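Side-chain contact in Rho GTPase-activating protein 5 (Homo sapiens, PDB 5U4V), which probably acts as a GTPase-activating protein for Rho-family GTPases and contains pseudoGTPase domains, one of which is the domain described here: residues V74-S77 / I78-S82. Residues are numbered along the deposited sequence; the frame is centred on the assembly and turned at random.
Sequences VFNS and IESLS
Strand 69-75 ends at Phe75, and the chain turns through Asn76 and Ser77 into helix 78-96, leaving CA of Phe75 4.8 Å from CA of Ser80. Ser77 is the N-cap residue. Its carbonyl oxygen accepts the first bond of the helix, from Leu81 N to Ser77 O at 2.9 Å.

Ser80 faces back into the turn and is buried there. Its OG accepts a hydrogen bond from the backbone N of Asn76, 2.8 Å from Ser80 OG. Ser77 OG and Ser80 OG are 3.0 Å apart and share a hydrogen bond whose direction is open. Chi1 of Ser80 (42°) sets OG between its own backbone N and carbonyl carbon, which aims the hydroxyl at the turn. The Ser80 hydroxyl thus joins the turn, through Asn76 and Ser77, to the first turn of the helix. CB of Ser80 packs against CB of Phe75 at 3.6 Å.

This is a beta-to-alpha connection of a Ras-like G-domain fold; the family belongs to the P-loop NTPase clan. Strand 69-75 lies inside the sheet, where Phe75 bonds through its backbone to Ile112 and Ala114. Val74 points away from the helix and packs on Leu19 and Leu23 of helix 19-28.

The side chains of Leu81 and Phe75 run next to each other in the same direction. A CH-pi contact puts Leu81 CD1 3.4 Å from the centroid of the Phe75 ring, only 8° off the ring normal. The methyl sits over the centre of one face. Leu81 CG stands opposite its backbone N (chi1 -168°), and the second torsion then turns CD1 over the ring. Glu79 extends away from the turn, and its OE2 forms a salt bridge with Lys16.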
ATOM      1  N   VAL A  74      -1.606  -4.613   1.373  1.00 41.24           N
ATOM      2  CA  VAL A  74      -2.522  -5.361   0.513  1.00 39.53           C
ATOM      3  C   VAL A  74      -2.967  -6.598   1.296  1.00 39.72           C
ATOM      4  O   VAL A  74      -2.190  -7.227   1.992  1.00 39.18           O
ATOM      5  CB  VAL A  74      -1.829  -5.823  -0.809  1.00 40.58           C
ATOM      6  CG1 VAL A  74      -2.806  -6.356  -1.847  1.00 40.10           C
ATOM      7  CG2 VAL A  74      -1.003  -4.724  -1.380  1.00 42.32           C
ATOM      8  N   PHE A  75      -4.241  -6.919   1.166  1.00 40.99           N
ATOM      9  CA  PHE A  75      -4.855  -8.077   1.795  1.00 42.08           C
ATOM     10  C   PHE A  75      -6.052  -8.483   0.933  1.00 43.75           C
ATOM     11  O   PHE A  75      -6.637  -7.633   0.217  1.00 41.44           O
ATOM     12  CB  PHE A  75      -5.300  -7.740   3.231  1.00 41.20           C
ATOM     13  CG  PHE A  75      -6.350  -6.673   3.310  1.00 40.86           C
ATOM     14  CD1 PHE A  75      -6.012  -5.327   3.150  1.00 38.97           C
ATOM     15  CD2 PHE A  75      -7.720  -7.017   3.463  1.00 40.58           C
ATOM     16  CE1 PHE A  75      -7.007  -4.367   3.176  1.00 39.90           C
ATOM     17  CE2 PHE A  75      -8.680  -6.037   3.483  1.00 39.53           C
ATOM     18  CZ  PHE A  75      -8.328  -4.724   3.361  1.00 39.15           C
ATOM     19  N   ASN A  76      -6.392  -9.774   0.981  1.00 47.34           N
ATOM     20  CA  ASN A  76      -7.511 -10.308   0.229  1.00 50.15           C
ATOM     21  C   ASN A  76      -8.393 -11.287   1.031  1.00 53.50           C
ATOM     22  O   ASN A  76      -9.212 -12.022   0.469  1.00 55.24           O
ATOM     23  CB  ASN A  76      -7.013 -10.944  -1.077  1.00 51.90           C
ATOM     24  CG  ASN A  76      -6.188 -12.163  -0.859  1.00 53.23           C
ATOM     25  OD1 ASN A  76      -5.813 -12.482   0.265  1.00 56.73           O
ATOM     26  ND2 ASN A  76      -5.894 -12.871  -1.947  1.00 54.82           N
ATOM     27  N   SER A  77      -8.202 -11.320   2.339  1.00 55.72           N
ATOM     28  CA  SER A  77      -8.947 -12.244   3.188  1.00 59.49           C
ATOM     29  C   SER A  77      -8.771 -11.864   4.633  1.00 58.89           C
ATOM     30  O   SER A  77      -8.046 -10.909   4.959  1.00 55.35           O
ATOM     31  CB  SER A  77      -8.504 -13.683   2.929  1.00 62.72           C
ATOM     32  OG  SER A  77      -7.138 -13.828   3.259  1.00 63.42           O
ATOM     33  N   ILE A  78      -9.451 -12.600   5.500  1.00 61.87           N
ATOM     34  CA  ILE A  78      -9.355 -12.362   6.944  1.00 61.55           C
ATOM     35  C   ILE A  78      -7.929 -12.583   7.409  1.00 60.81           C
ATOM     36  O   ILE A  78      -7.410 -11.811   8.211  1.00 61.20           O
ATOM     37  CB  ILE A  78     -10.352 -13.243   7.706  1.00 65.45           C
ATOM     38  CG1 ILE A  78     -11.781 -12.838   7.319  1.00 67.16           C
ATOM     39  CG2 ILE A  78     -10.173 -13.106   9.212  1.00 67.79           C
ATOM     40  CD1 ILE A  78     -12.868 -13.804   7.761  1.00 72.46           C
ATOM     41  N   GLU A  79      -7.289 -13.615   6.890  1.00 61.74           N
ATOM     42  CA  GLU A  79      -5.949 -13.941   7.326  1.00 63.58           C
ATOM     43  C   GLU A  79      -4.984 -12.812   6.949  1.00 59.24           C
ATOM     44  O   GLU A  79      -4.216 -12.337   7.797  1.00 58.66           O
ATOM     45  CB  GLU A  79      -5.476 -15.293   6.766  1.00 67.20           C
ATOM     46  CG  GLU A  79      -4.097 -15.666   7.294  1.00 69.62           C
ATOM     47  CD  GLU A  79      -3.611 -17.050   6.884  1.00 75.20           C
ATOM     48  OE1 GLU A  79      -4.316 -17.747   6.104  1.00 77.25           O
ATOM     49  OE2 GLU A  79      -2.520 -17.448   7.358  1.00 75.87           O
ATOM     50  N   SER A  80      -5.039 -12.390   5.685  1.00 55.00           N
ATOM     51  CA  SER A  80      -4.165 -11.326   5.198  1.00 50.77           C
ATOM     52  C   SER A  80      -4.409 -10.004   5.913  1.00 47.50           C
ATOM     53  O   SER A  80      -3.443  -9.295   6.269  1.00 45.94           O
ATOM     54  CB  SER A  80      -4.229 -11.199   3.672  1.00 50.34           C
ATOM     55  OG  SER A  80      -5.540 -11.319   3.182  1.00 50.06           O
ATOM     56  N   LEU A  81      -5.677  -9.695   6.170  1.00 46.21           N
ATOM     57  CA  LEU A  81      -6.021  -8.496   6.955  1.00 46.64           C
ATOM     58  C   LEU A  81      -5.378  -8.474   8.342  1.00 48.32           C
ATOM     59  O   LEU A  81      -4.915  -7.447   8.797  1.00 48.98           O
ATOM     60  CB  LEU A  81      -7.520  -8.338   7.084  1.00 46.53           C
ATOM     61  CG  LEU A  81      -7.811  -6.926   7.636  1.00 47.53           C
ATOM     62  CD1 LEU A  81      -7.284  -5.791   6.751  1.00 46.26           C
ATOM     63  CD2 LEU A  81      -9.255  -6.697   8.016  1.00 45.79           C
ATOM     64  N   SER A  82      -5.359  -9.634   8.993  1.00 51.20           N
ATOM     65  CA  SER A  82      -4.804  -9.787  10.350  1.00 51.73           C
ATOM     66  C   SER A  82      -3.289  -9.669  10.377  1.00 51.20           C
ATOM     67  O   SER A  82      -2.751  -8.980  11.239  1.00 50.60           O
ATOM     68  CB  SER A  82      -5.230 -11.129  10.966  1.00 54.65           C
ATOM     69  OG  SER A  82      -4.805 -12.213  10.161  1.00 57.07           O
TER